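Local structure of D-3-phosphoglycerate dehydrogenase oxidoreductase protein (3GG9) at residues Q161-G167 and S216-H222; T229-V235 and E254-E258; M241-F247 and G268-A274; M261-N266 and T288-N294. The protein probably oxidises D-3-phosphoglycerate with NAD as cofactor, as a member of the D-isomer specific 2-hydroxyacid dehydrogenase family. One frame throughout, in Å; residues are numbered along the deposited sequence.

Interaction 1 (Q161-G167 and S216-H222); sequences QTLGIFG and SDVLSVH
Asp217 OD2 accepts the N-H of Thr162 through its anti lone pair, 2.7 Å from Thr162 N and almost straight (176°). The carbonyl of Thr162 is gripped twice in return: Thr162 O accepts from Asp217 N and, more linearly, from Val218 N at 3.1 Å. In Asp217, chi1 of -62° sets CG beside its own backbone N, and OD2 bonds to Thr162 N where the strand pair begins, while OD1 forms a salt bridge with Lys242. The amide of Gln161 stacks on this carboxylate, the planes 15° apart and OE1 3.3 Å from Asp217 CG. Beyond it the backbones follow a regular parallel ladder: Gly164 N gives to Val218 O at 2.7 Å, Ser220 N to Gly164 O, Phe166 N to Ser220 O, and His222 N to Phe166 O at 2.8 Å. Ser216 OG, hydrogen-bonded to Leu212 O, packs 3.1 Å from Gly164 CA. On the face of Leu163 and Val218, CD1 of the former touches CG1 of the latter at 3.6 Å, under helix 109-123. Phe166 and Leu219 occupy the other face, against helix 209-215. Such paired central strands, the first leading into Gly167 of an apparent GxGxxG sequence, are the hallmark of a Rossmann fold, consistent with NAD binding.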
loop_
_atom_site.group_PDB
_atom_site.type_symbol
_atom_site.label_atom_id
_atom_site.label_comp_id
_atom_site.label_asym_id
_atom_site.label_seq_id
_atom_site.Cartn_x
_atom_site.Cartn_y
_atom_site.Cartn_z
ATOM N N GLN A 161 -13.206 10.587 -4.309
ATOM C CA GLN A 161 -12.280 11.123 -5.296
ATOM C C GLN A 161 -12.454 10.466 -6.659
ATOM O O GLN A 161 -13.120 9.448 -6.804
ATOM C CB GLN A 161 -10.842 10.920 -4.825
ATOM C CG GLN A 161 -10.566 11.590 -3.513
ATOM C CD GLN A 161 -10.094 12.999 -3.711
ATOM O OE1 GLN A 161 -8.908 13.234 -3.952
ATOM N NE2 GLN A 161 -11.022 13.954 -3.628
ATOM N N THR A 162 -11.858 11.078 -7.669
ATOM C CA THR A 162 -11.960 10.577 -9.031
ATOM C C THR A 162 -10.770 9.714 -9.453
ATOM O O THR A 162 -9.602 10.160 -9.446
ATOM C CB THR A 162 -12.244 11.730 -10.046
ATOM O OG1 THR A 162 -13.487 12.372 -9.714
ATOM C CG2 THR A 162 -12.346 11.199 -11.463
ATOM N N LEU A 163 -11.090 8.480 -9.825
ATOM C CA LEU A 163 -10.149 7.527 -10.413
ATOM C C LEU A 163 -10.299 7.473 -11.934
ATOM O O LEU A 163 -11.342 7.050 -12.451
ATOM C CB LEU A 163 -10.377 6.132 -9.819
ATOM C CG LEU A 163 -9.541 4.970 -10.379
ATOM C CD1 LEU A 163 -8.036 5.179 -10.129
ATOM C CD2 LEU A 163 -10.012 3.598 -9.854
ATOM N N GLY A 164 -9.260 7.922 -12.648
ATOM C CA GLY A 164 -9.178 7.753 -14.095
ATOM C C GLY A 164 -8.512 6.432 -14.487
ATOM O O GLY A 164 -7.425 6.089 -14.000
ATOM N N ILE A 165 -9.199 5.655 -15.314
ATOM C CA ILE A 165 -8.653 4.406 -15.845
ATOM C C ILE A 165 -8.431 4.571 -17.342
ATOM O O ILE A 165 -9.388 4.662 -18.119
ATOM C CB ILE A 165 -9.568 3.181 -15.517
ATOM C CG1 ILE A 165 -9.739 3.004 -13.994
ATOM C CG2 ILE A 165 -9.057 1.919 -16.191
ATOM C CD1 ILE A 165 -8.424 2.782 -13.214
ATOM N N PHE A 166 -7.159 4.633 -17.732
ATOM C CA PHE A 166 -6.765 4.675 -19.141
ATOM C C PHE A 166 -6.472 3.256 -19.679
ATOM O O PHE A 166 -5.350 2.753 -19.547
ATOM C CB PHE A 166 -5.550 5.617 -19.298
ATOM C CG PHE A 166 -5.263 6.067 -20.725
ATOM C CD1 PHE A 166 -4.383 7.125 -20.950
ATOM C CD2 PHE A 166 -5.881 5.472 -21.837
ATOM C CE1 PHE A 166 -4.086 7.562 -22.258
ATOM C CE2 PHE A 166 -5.599 5.895 -23.143
ATOM C CZ PHE A 166 -4.696 6.948 -23.355
ATOM N N GLY A 167 -7.480 2.636 -20.307
ATOM C CA GLY A 167 -7.376 1.267 -20.840
ATOM C C GLY A 167 -8.225 0.329 -20.016
ATOM O O GLY A 167 -8.075 0.239 -18.797
ATOM N N SER A 216 -9.055 13.506 -13.010
ATOM C CA SER A 216 -8.669 12.404 -12.128
ATOM C C SER A 216 -7.830 12.856 -10.949
ATOM O O SER A 216 -6.890 13.632 -11.112
ATOM C CB SER A 216 -7.894 11.339 -12.900
ATOM O OG SER A 216 -8.658 10.818 -13.966
ATOM N N ASP A 217 -8.159 12.365 -9.761
ATOM C CA ASP A 217 -7.295 12.557 -8.600
ATOM C C ASP A 217 -6.202 11.487 -8.610
ATOM O O ASP A 217 -5.088 11.702 -8.146
ATOM C CB ASP A 217 -8.122 12.522 -7.307
ATOM C CG ASP A 217 -9.152 13.644 -7.249
ATOM O OD1 ASP A 217 -8.749 14.827 -7.149
ATOM O OD2 ASP A 217 -10.367 13.352 -7.314
ATOM N N VAL A 218 -6.555 10.323 -9.148
ATOM C CA VAL A 218 -5.630 9.221 -9.361
ATOM C C VAL A 218 -5.886 8.775 -10.797
ATOM O O VAL A 218 -7.029 8.548 -11.197
ATOM C CB VAL A 218 -5.897 8.059 -8.342
ATOM C CG1 VAL A 218 -5.119 6.796 -8.700
ATOM C CG2 VAL A 218 -5.598 8.501 -6.891
ATOM N N LEU A 219 -4.827 8.685 -11.591
ATOM C CA LEU A 219 -4.967 8.205 -12.958
ATOM C C LEU A 219 -4.061 7.003 -13.146
ATOM O O LEU A 219 -2.836 7.078 -12.976
ATOM C CB LEU A 219 -4.668 9.311 -13.981
ATOM C CG LEU A 219 -5.066 9.036 -15.445
ATOM C CD1 LEU A 219 -5.289 10.360 -16.152
ATOM C CD2 LEU A 219 -4.072 8.164 -16.233
ATOM N N SER A 220 -4.659 5.882 -13.513
ATOM C CA SER A 220 -3.867 4.689 -13.669
ATOM C C SER A 220 -3.959 4.156 -15.072
ATOM O O SER A 220 -5.069 4.032 -15.632
ATOM C CB SER A 220 -4.260 3.627 -12.645
ATOM O OG SER A 220 -3.381 2.530 -12.753
ATOM N N VAL A 221 -2.785 3.830 -15.620
ATOM C CA VAL A 221 -2.617 3.366 -17.022
ATOM C C VAL A 221 -2.556 1.843 -17.194
ATOM O O VAL A 221 -1.682 1.178 -16.634
ATOM C CB VAL A 221 -1.336 4.003 -17.668
ATOM C CG1 VAL A 221 -1.301 3.709 -19.151
ATOM C CG2 VAL A 221 -1.372 5.474 -17.470
ATOM N N HIS A 222 -3.493 1.298 -17.979
ATOM C CA HIS A 222 -3.543 -0.136 -18.249
ATOM C C HIS A 222 -3.637 -0.484 -19.728
ATOM O O HIS A 222 -4.669 -0.956 -20.207
ATOM C CB HIS A 222 -4.674 -0.737 -17.456
ATOM C CG HIS A 222 -4.536 -0.481 -15.998
ATOM N ND1 HIS A 222 -3.629 -1.160 -15.219
ATOM C CD2 HIS A 222 -5.121 0.435 -15.195
ATOM C CE1 HIS A 222 -3.688 -0.694 -13.986
ATOM N NE2 HIS A 222 -4.578 0.279 -13.948
#

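Interaction 2 (T229-V235 and E254-E258); sequences TRSIITV and ELVEE. Unlike the reference sequence in segment 229-235: Ser231 (reference Gly), Ile233 (reference Val).
Ser231 N, within the type II turn Thr229-Ile232, donates to Glu254 O at 2.9 Å; Ile233 N reaches Leu255 O at 3.0 Å, and Glu257 N returns to Ile233 O, making a single bridge between Ile233 and Val256. These backbone bonds tie the two loops together. One side chain joins in: Glu257, its CG wedged between backbone N and carbonyl carbon (chi1 72°) and its chain extended beyond, lays OE1 2.7 Å from Val235 N at 175°. It thereby takes up an amide in the first turn of helix 235-238. Water adds a further link, one molecule donating to Glu254 O and lying 2.8 Å from Ser231 OG, a second joining that hydroxyl to Glu258 N. In the packing, Leu255 CD2 lies alongside Thr229, 3.5 Å from OG1, whose polar partner is Arg224 O, and Ile233 CB meets Val256 CG2 at 4.1 Å. Ile233 and Leu255 both pack on Val221 of strand 218-221, Ile232 reaches Phe166 of strand 162-166, and Val235 rests on helix 260-267.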
loop_
_atom_site.group_PDB
_atom_site.type_symbol
_atom_site.label_atom_id
_atom_site.label_comp_id
_atom_site.label_asym_id
_atom_site.label_seq_id
_atom_site.Cartn_x
_atom_site.Cartn_y
_atom_site.Cartn_z
ATOM N N THR A 229 0.048 2.705 -29.161
ATOM C CA THR A 229 0.113 3.219 -27.788
ATOM C C THR A 229 1.480 3.728 -27.321
ATOM O O THR A 229 1.586 4.321 -26.238
ATOM C CB THR A 229 -0.317 2.160 -26.779
ATOM O OG1 THR A 229 0.600 1.061 -26.840
ATOM C CG2 THR A 229 -1.720 1.669 -27.064
ATOM N N ARG A 230 2.528 3.486 -28.101
ATOM C CA ARG A 230 3.830 4.067 -27.772
ATOM C C ARG A 230 3.734 5.597 -27.780
ATOM O O ARG A 230 3.255 6.179 -28.758
ATOM C CB ARG A 230 4.891 3.592 -28.753
ATOM C CG ARG A 230 6.304 3.986 -28.377
ATOM C CD ARG A 230 7.314 3.446 -29.370
ATOM N NE ARG A 230 7.217 1.993 -29.520
ATOM C CZ ARG A 230 7.895 1.110 -28.789
ATOM N NH1 ARG A 230 7.732 -0.190 -29.013
ATOM N NH2 ARG A 230 8.738 1.520 -27.843
ATOM N N SER A 231 4.156 6.216 -26.668
ATOM C CA SER A 231 4.138 7.675 -26.442
ATOM C C SER A 231 2.747 8.279 -26.481
ATOM O O SER A 231 2.596 9.465 -26.776
ATOM C CB SER A 231 5.050 8.434 -27.426
ATOM O OG SER A 231 6.347 7.877 -27.458
ATOM N N ILE A 232 1.734 7.475 -26.157
ATOM C CA ILE A 232 0.343 7.927 -26.217
ATOM C C ILE A 232 0.057 8.973 -25.141
ATOM O O ILE A 232 -0.904 9.742 -25.233
ATOM C CB ILE A 232 -0.647 6.728 -26.122
ATOM C CG1 ILE A 232 -2.045 7.108 -26.638
ATOM C CG2 ILE A 232 -0.665 6.123 -24.705
ATOM C CD1 ILE A 232 -2.995 5.939 -26.794
ATOM N N ILE A 233 0.903 8.995 -24.113
ATOM C CA ILE A 233 0.775 9.956 -23.037
ATOM C C ILE A 233 1.942 10.914 -23.220
ATOM O O ILE A 233 3.097 10.513 -23.234
ATOM C CB ILE A 233 0.785 9.264 -21.647
ATOM C CG1 ILE A 233 -0.422 8.329 -21.532
ATOM C CG2 ILE A 233 0.719 10.283 -20.522
ATOM C CD1 ILE A 233 -0.377 7.444 -20.309
ATOM N N THR A 234 1.614 12.180 -23.401
ATOM C CA THR A 234 2.618 13.194 -23.656
ATOM C C THR A 234 2.791 14.052 -22.418
ATOM O O THR A 234 2.016 13.937 -21.476
ATOM C CB THR A 234 2.170 14.082 -24.820
ATOM O OG1 THR A 234 0.986 14.795 -24.438
ATOM C CG2 THR A 234 1.874 13.234 -26.048
ATOM N N VAL A 235 3.798 14.929 -22.417
ATOM C CA VAL A 235 3.944 15.938 -21.366
ATOM C C VAL A 235 2.742 16.873 -21.305
ATOM O O VAL A 235 2.383 17.319 -20.227
ATOM C CB VAL A 235 5.231 16.825 -21.541
ATOM C CG1 VAL A 235 5.338 17.864 -20.436
ATOM C CG2 VAL A 235 6.443 15.987 -21.496
ATOM N N GLU A 254 7.243 3.074 -21.861
ATOM C CA GLU A 254 7.273 3.702 -23.174
ATOM C C GLU A 254 5.886 4.143 -23.651
ATOM O O GLU A 254 5.758 4.782 -24.700
ATOM C CB GLU A 254 7.932 2.754 -24.188
ATOM C CG GLU A 254 9.389 2.382 -23.864
ATOM C CD GLU A 254 9.559 1.083 -23.049
ATOM O OE1 GLU A 254 10.693 0.558 -23.054
ATOM O OE2 GLU A 254 8.593 0.589 -22.399
ATOM N N LEU A 255 4.853 3.819 -22.874
ATOM C CA LEU A 255 3.536 4.438 -23.053
ATOM C C LEU A 255 3.550 5.953 -22.863
ATOM O O LEU A 255 2.716 6.644 -23.425
ATOM C CB LEU A 255 2.512 3.845 -22.096
ATOM C CG LEU A 255 2.165 2.364 -22.254
ATOM C CD1 LEU A 255 1.217 1.925 -21.147
ATOM C CD2 LEU A 255 1.548 2.082 -23.603
ATOM N N VAL A 256 4.471 6.453 -22.042
ATOM C CA VAL A 256 4.661 7.889 -21.863
ATOM C C VAL A 256 5.854 8.275 -22.719
ATOM O O VAL A 256 6.855 7.564 -22.732
ATOM C CB VAL A 256 4.954 8.267 -20.389
ATOM C CG1 VAL A 256 5.062 9.787 -20.207
ATOM C CG2 VAL A 256 3.874 7.713 -19.464
ATOM N N GLU A 257 5.747 9.388 -23.439
ATOM C CA GLU A 257 6.884 9.897 -24.209
ATOM C C GLU A 257 8.129 10.046 -23.353
ATOM O O GLU A 257 8.059 10.336 -22.168
ATOM C CB GLU A 257 6.540 11.192 -24.955
ATOM C CG GLU A 257 6.388 12.438 -24.100
ATOM C CD GLU A 257 6.197 13.700 -24.952
ATOM O OE1 GLU A 257 5.615 14.679 -24.456
ATOM O OE2 GLU A 257 6.631 13.712 -26.121
ATOM N N GLU A 258 9.261 9.777 -23.981
ATOM C CA GLU A 258 10.560 9.742 -23.346
ATOM C C GLU A 258 10.833 11.015 -22.528
ATOM O O GLU A 258 10.618 12.135 -23.009
ATOM C CB GLU A 258 11.599 9.521 -24.437
ATOM C CG GLU A 258 12.977 9.298 -23.934
ATOM C CD GLU A 258 13.910 8.913 -25.038
ATOM O OE1 GLU A 258 14.946 8.306 -24.718
ATOM O OE2 GLU A 258 13.605 9.204 -26.223
HETATM O O HOH W 1 7.785 6.076 -25.783
HETATM O O HOH W 2 9.015 9.638 -27.086
#

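Interaction 3 (M241-F247 and G268-A274); sequences MKPTALF and GRPGMAA
Arg269, Pro243 and Pro270 bury the most surface here. The Arg269 side chain runs beside Pro243, whose CD lies 3.6 Å above one face of the guanidinium, displaced from its centre, with CG 3.5 Å from NH2; the bend at chi3 (89°) brings the group there. Pro270, preceded by a cis peptide bond, packs between Met241 and Phe247: its CB meets Met241 SD at 3.8 Å and its CG meets Phe247 CB at 3.9 Å. Just past it, Met272 N bonds to Ala245 O at 3.0 Å, and Gly271 N adds a weak bond to the same oxygen. The parallel ladder continues with Phe247 N to Met272 O and Ala274 N to Phe247 O. A water donates to both Pro243 O and Gly268 O. The contact closes the beta-alpha-beta unit of strand 246-249, helix 260-267 and strand 272-275: Phe247 and Ala273 face that helix, while Leu246 and Met272 turn to helix 109-123.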
loop_
_atom_site.group_PDB
_atom_site.type_symbol
_atom_site.label_atom_id
_atom_site.label_comp_id
_atom_site.label_asym_id
_atom_site.label_seq_id
_atom_site.Cartn_x
_atom_site.Cartn_y
_atom_site.Cartn_z
ATOM N N MET A 241 -2.892 17.538 -15.634
ATOM C CA MET A 241 -3.286 16.948 -14.345
ATOM C C MET A 241 -3.301 17.958 -13.198
ATOM O O MET A 241 -2.585 18.964 -13.243
ATOM C CB MET A 241 -2.408 15.725 -14.001
ATOM C CG MET A 241 -2.598 14.512 -14.952
ATOM S SD MET A 241 -1.708 12.955 -14.580
ATOM C CE MET A 241 -2.561 12.399 -13.104
ATOM N N LYS A 242 -4.115 17.699 -12.178
ATOM C CA LYS A 242 -4.117 18.542 -10.979
ATOM C C LYS A 242 -2.730 18.558 -10.307
ATOM O O LYS A 242 -1.985 17.584 -10.414
ATOM C CB LYS A 242 -5.149 18.070 -9.958
ATOM C CG LYS A 242 -6.559 17.918 -10.499
ATOM C CD LYS A 242 -7.482 17.426 -9.399
ATOM C CE LYS A 242 -8.823 17.068 -9.968
ATOM N NZ LYS A 242 -9.813 16.748 -8.885
ATOM N N PRO A 243 -2.384 19.666 -9.621
ATOM C CA PRO A 243 -1.180 19.705 -8.779
ATOM C C PRO A 243 -1.179 18.707 -7.618
ATOM O O PRO A 243 -0.125 18.427 -7.085
ATOM C CB PRO A 243 -1.197 21.129 -8.211
ATOM C CG PRO A 243 -2.004 21.903 -9.172
ATOM C CD PRO A 243 -3.072 20.972 -9.628
ATOM N N THR A 244 -2.343 18.195 -7.226
ATOM C CA THR A 244 -2.452 17.199 -6.153
ATOM C C THR A 244 -2.657 15.753 -6.669
ATOM O O THR A 244 -2.838 14.806 -5.871
ATOM C CB THR A 244 -3.682 17.498 -5.289
ATOM O OG1 THR A 244 -4.826 17.654 -6.148
ATOM C CG2 THR A 244 -3.472 18.751 -4.442
ATOM N N ALA A 245 -2.658 15.613 -7.990
ATOM C CA ALA A 245 -2.971 14.362 -8.664
ATOM C C ALA A 245 -1.847 13.343 -8.639
ATOM O O ALA A 245 -0.659 13.691 -8.634
ATOM C CB ALA A 245 -3.414 14.632 -10.094
ATOM N N LEU A 246 -2.247 12.075 -8.594
ATOM C CA LEU A 246 -1.326 10.936 -8.676
ATOM C C LEU A 246 -1.389 10.191 -10.031
ATOM O O LEU A 246 -2.458 9.749 -10.490
ATOM C CB LEU A 246 -1.549 9.993 -7.487
ATOM C CG LEU A 246 -0.901 8.602 -7.570
ATOM C CD1 LEU A 246 0.596 8.740 -7.320
ATOM C CD2 LEU A 246 -1.571 7.642 -6.546
ATOM N N PHE A 247 -0.243 10.076 -10.688
ATOM C CA PHE A 247 -0.142 9.297 -11.918
ATOM C C PHE A 247 0.442 7.910 -11.634
ATOM O O PHE A 247 1.534 7.806 -11.091
ATOM C CB PHE A 247 0.735 10.026 -12.940
ATOM C CG PHE A 247 0.924 9.258 -14.220
ATOM C CD1 PHE A 247 -0.109 9.166 -15.151
ATOM C CD2 PHE A 247 2.120 8.613 -14.488
ATOM C CE1 PHE A 247 0.074 8.465 -16.335
ATOM C CE2 PHE A 247 2.311 7.909 -15.662
ATOM C CZ PHE A 247 1.281 7.837 -16.593
ATOM N N GLY A 268 5.326 20.281 -11.833
ATOM C CA GLY A 268 4.405 20.280 -10.700
ATOM C C GLY A 268 3.023 19.701 -10.945
ATOM O O GLY A 268 2.172 19.726 -10.045
ATOM N N ARG A 269 2.789 19.225 -12.167
ATOM C CA ARG A 269 1.524 18.564 -12.571
ATOM C C ARG A 269 1.885 17.315 -13.376
ATOM O O ARG A 269 2.515 17.429 -14.423
ATOM C CB ARG A 269 0.630 19.488 -13.405
ATOM C CG ARG A 269 0.210 20.765 -12.676
ATOM C CD ARG A 269 -0.325 21.827 -13.617
ATOM N NE ARG A 269 -1.754 21.647 -13.795
ATOM C CZ ARG A 269 -2.690 22.349 -13.169
ATOM N NH1 ARG A 269 -3.964 22.073 -13.400
ATOM N NH2 ARG A 269 -2.360 23.326 -12.338
ATOM N N PRO A 270 1.527 16.111 -12.879
ATOM C CA PRO A 270 0.813 15.781 -11.638
ATOM C C PRO A 270 1.701 16.053 -10.415
ATOM O O PRO A 270 2.880 16.341 -10.579
ATOM C CB PRO A 270 0.552 14.284 -11.786
ATOM C CG PRO A 270 1.710 13.790 -12.598
ATOM C CD PRO A 270 1.928 14.898 -13.619
ATOM N N GLY A 271 1.139 15.959 -9.216
ATOM C CA GLY A 271 1.900 16.175 -7.986
ATOM C C GLY A 271 2.740 14.974 -7.573
ATOM O O GLY A 271 3.767 15.111 -6.891
ATOM N N MET A 272 2.300 13.787 -7.976
ATOM C CA MET A 272 2.970 12.562 -7.549
ATOM C C MET A 272 2.821 11.472 -8.596
ATOM O O MET A 272 1.866 11.466 -9.380
ATOM C CB MET A 272 2.422 12.098 -6.183
ATOM C CG MET A 272 3.196 10.901 -5.525
ATOM S SD MET A 272 2.832 10.494 -3.792
ATOM C CE MET A 272 3.446 12.027 -3.061
ATOM N N ALA A 273 3.803 10.583 -8.634
ATOM C CA ALA A 273 3.708 9.387 -9.434
ATOM C C ALA A 273 4.045 8.108 -8.657
ATOM O O ALA A 273 4.776 8.134 -7.665
ATOM C CB ALA A 273 4.539 9.510 -10.669
ATOM N N ALA A 274 3.479 6.994 -9.109
ATOM C CA ALA A 274 3.877 5.686 -8.615
ATOM C C ALA A 274 4.073 4.792 -9.840
ATOM O O ALA A 274 3.174 4.657 -10.671
ATOM C CB ALA A 274 2.822 5.111 -7.643
HETATM O O HOH W 3 2.156 19.749 -7.562
#

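Interaction 4 (M261-N266 and T288-N294); sequences MVTALN and TLLRMEN
In the Rossmann-type nucleotide-binding domain, helix 260-267 is the crossover between strands 246-249 and 272-275, and here its flank, residues Met261 to Asn266, packs against the short 3-10 turn 288-291 and the loop leading to strand 295-297. No hydrogen bond crosses the contact; it is held mainly by aliphatic groups and the Met292 thioether. Val262 touches Thr288, Leu289 and Met292. With CG1 anti to its backbone N (chi1 167°) and CG2 beside that N, the residue offers both methyls to the terminal CE of Met292, CG2 lying 3.7 Å from it, and the two side chains cross at about a right angle. The bend at chi3 of Met292 turns CE onto this valine branch, while its SD stands 4.3 Å from Leu265 CD1. Thr288 adds its methyl, CG2 being 4.0 Å from Val262 CG1. Leu289 inserts CD2 among three helix residues: it meets Val262 CG2 at 3.8 Å, Leu265 CD1 at 3.9 Å and Met261 CG at a slightly longer distance. Behind them, Met261 and Leu289 both lie on Ile275 of strand 272-275, so the turn and the helix rest on the same strand. Leu290 packs on Leu133 of the second subunit. Leu265 and Asn294 run antiparallel past one another, and Asn294 ND2, bonded to Gly271 O, lies 3.8 Å from Leu265 CD2.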
loop_
_atom_site.group_PDB
_atom_site.type_symbol
_atom_site.label_atom_id
_atom_site.label_comp_id
_atom_site.label_asym_id
_atom_site.label_seq_id
_atom_site.Cartn_x
_atom_site.Cartn_y
_atom_site.Cartn_z
ATOM N N MET A 261 7.473 12.013 -18.103
ATOM C CA MET A 261 7.137 11.957 -16.697
ATOM C C MET A 261 8.024 12.808 -15.754
ATOM O O MET A 261 7.515 13.589 -14.935
ATOM C CB MET A 261 7.103 10.497 -16.279
ATOM C CG MET A 261 7.573 10.242 -14.898
ATOM S SD MET A 261 6.268 9.383 -14.136
ATOM C CE MET A 261 5.051 10.728 -14.178
ATOM N N VAL A 262 9.339 12.641 -15.863
ATOM C CA VAL A 262 10.274 13.460 -15.106
ATOM C C VAL A 262 9.960 14.928 -15.384
ATOM O O VAL A 262 9.816 15.709 -14.440
ATOM C CB VAL A 262 11.742 13.134 -15.455
ATOM C CG1 VAL A 262 12.695 14.222 -14.890
ATOM C CG2 VAL A 262 12.123 11.741 -14.937
ATOM N N THR A 263 9.791 15.262 -16.665
ATOM C CA THR A 263 9.499 16.632 -17.098
ATOM C C THR A 263 8.235 17.158 -16.431
ATOM O O THR A 263 8.262 18.218 -15.827
ATOM C CB THR A 263 9.418 16.749 -18.645
ATOM O OG1 THR A 263 10.660 16.321 -19.224
ATOM C CG2 THR A 263 9.123 18.198 -19.094
ATOM N N ALA A 264 7.149 16.386 -16.482
ATOM C CA ALA A 264 5.892 16.821 -15.887
ATOM C C ALA A 264 5.966 16.946 -14.358
ATOM O O ALA A 264 5.446 17.918 -13.787
ATOM C CB ALA A 264 4.758 15.900 -16.303
ATOM N N LEU A 265 6.622 15.995 -13.692
ATOM C CA LEU A 265 6.786 16.085 -12.239
ATOM C C LEU A 265 7.559 17.334 -11.846
ATOM O O LEU A 265 7.184 18.027 -10.899
ATOM C CB LEU A 265 7.441 14.831 -11.652
ATOM C CG LEU A 265 6.562 13.574 -11.562
ATOM C CD1 LEU A 265 7.426 12.396 -11.167
ATOM C CD2 LEU A 265 5.393 13.730 -10.582
ATOM N N ASN A 266 8.602 17.643 -12.608
ATOM C CA ASN A 266 9.366 18.873 -12.396
ATOM C C ASN A 266 8.584 20.165 -12.659
ATOM O O ASN A 266 8.958 21.215 -12.155
ATOM C CB ASN A 266 10.666 18.854 -13.200
ATOM C CG ASN A 266 11.728 17.973 -12.567
ATOM O OD1 ASN A 266 11.660 17.640 -11.386
ATOM N ND2 ASN A 266 12.714 17.584 -13.360
ATOM N N THR A 288 16.919 8.915 -12.165
ATOM C CA THR A 288 16.380 10.241 -11.788
ATOM C C THR A 288 15.134 10.133 -10.892
ATOM O O THR A 288 15.031 10.812 -9.868
ATOM C CB THR A 288 16.075 11.065 -13.075
ATOM O OG1 THR A 288 17.292 11.228 -13.819
ATOM C CG2 THR A 288 15.547 12.432 -12.766
ATOM N N LEU A 289 14.202 9.259 -11.272
ATOM C CA LEU A 289 12.945 9.084 -10.540
ATOM C C LEU A 289 13.127 8.555 -9.125
ATOM O O LEU A 289 12.315 8.853 -8.252
ATOM C CB LEU A 289 12.006 8.153 -11.303
ATOM C CG LEU A 289 11.234 8.717 -12.492
ATOM C CD1 LEU A 289 10.377 7.595 -13.020
ATOM C CD2 LEU A 289 10.355 9.944 -12.089
ATOM N N LEU A 290 14.196 7.789 -8.903
ATOM C CA LEU A 290 14.496 7.229 -7.588
ATOM C C LEU A 290 14.963 8.304 -6.622
ATOM O O LEU A 290 14.868 8.133 -5.415
ATOM C CB LEU A 290 15.539 6.094 -7.677
ATOM C CG LEU A 290 15.244 4.837 -8.509
ATOM C CD1 LEU A 290 16.309 3.763 -8.321
ATOM C CD2 LEU A 290 13.912 4.280 -8.132
ATOM N N ARG A 291 15.467 9.411 -7.161
ATOM C CA ARG A 291 15.922 10.522 -6.330
ATOM C C ARG A 291 14.867 11.619 -6.146
ATOM O O ARG A 291 15.167 12.689 -5.622
ATOM C CB ARG A 291 17.234 11.085 -6.885
ATOM C CG ARG A 291 18.301 10.005 -7.015
ATOM C CD ARG A 291 19.654 10.582 -7.410
ATOM N NE ARG A 291 19.704 11.026 -8.806
ATOM C CZ ARG A 291 19.898 10.235 -9.862
ATOM N NH1 ARG A 291 19.952 10.783 -11.064
ATOM N NH2 ARG A 291 20.034 8.910 -9.738
ATOM N N MET A 292 13.637 11.332 -6.569
ATOM C CA MET A 292 12.493 12.235 -6.405
ATOM C C MET A 292 11.548 11.755 -5.304
ATOM O O MET A 292 10.978 10.661 -5.396
ATOM C CB MET A 292 11.733 12.365 -7.733
ATOM C CG MET A 292 12.386 13.325 -8.737
ATOM S SD MET A 292 11.503 13.515 -10.311
ATOM C CE MET A 292 12.636 12.732 -11.374
ATOM N N GLU A 293 11.372 12.587 -4.274
ATOM C CA GLU A 293 10.501 12.283 -3.128
ATOM C C GLU A 293 9.023 12.106 -3.519
ATOM O O GLU A 293 8.278 11.394 -2.840
ATOM C CB GLU A 293 10.641 13.350 -2.037
ATOM C CG GLU A 293 10.109 14.744 -2.407
ATOM C CD GLU A 293 10.014 15.704 -1.219
ATOM O OE1 GLU A 293 10.206 15.277 -0.050
ATOM O OE2 GLU A 293 9.741 16.898 -1.468
ATOM N N ASN A 294 8.614 12.750 -4.615
ATOM C CA ASN A 294 7.240 12.596 -5.144
ATOM C C ASN A 294 7.113 11.539 -6.255
ATOM O O ASN A 294 6.160 11.560 -7.030
ATOM C CB ASN A 294 6.662 13.941 -5.601
ATOM C CG ASN A 294 7.509 14.611 -6.667
ATOM O OD1 ASN A 294 8.723 14.401 -6.735
ATOM N ND2 ASN A 294 6.878 15.432 -7.491
#

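In the fold
All four contacts belong to the domain built on the parallel sheet of seven strands. Interaction 1 joins strands 162-166 and 218-221, and interaction 3 joins 246-249 and 272-275, next in order across the sheet; their centres are about 11 Å apart, with a probable hydrogen bond from Leu219 N to Leu246 O between them. Interaction 4 lies toward the 295-297 edge, with Asn294 O probably accepting from Ala273 N. Interaction 2 binds the loops after strands 218-221 and 246-249, its centre about 16 Å from each of the others, with Val256 and Ile233 packing on Phe247. Interaction 1 closes first along the chain, whereas interaction 3 interlocks with 2 and with 4, and these three share the region around strand 246-249 and helix 260-267.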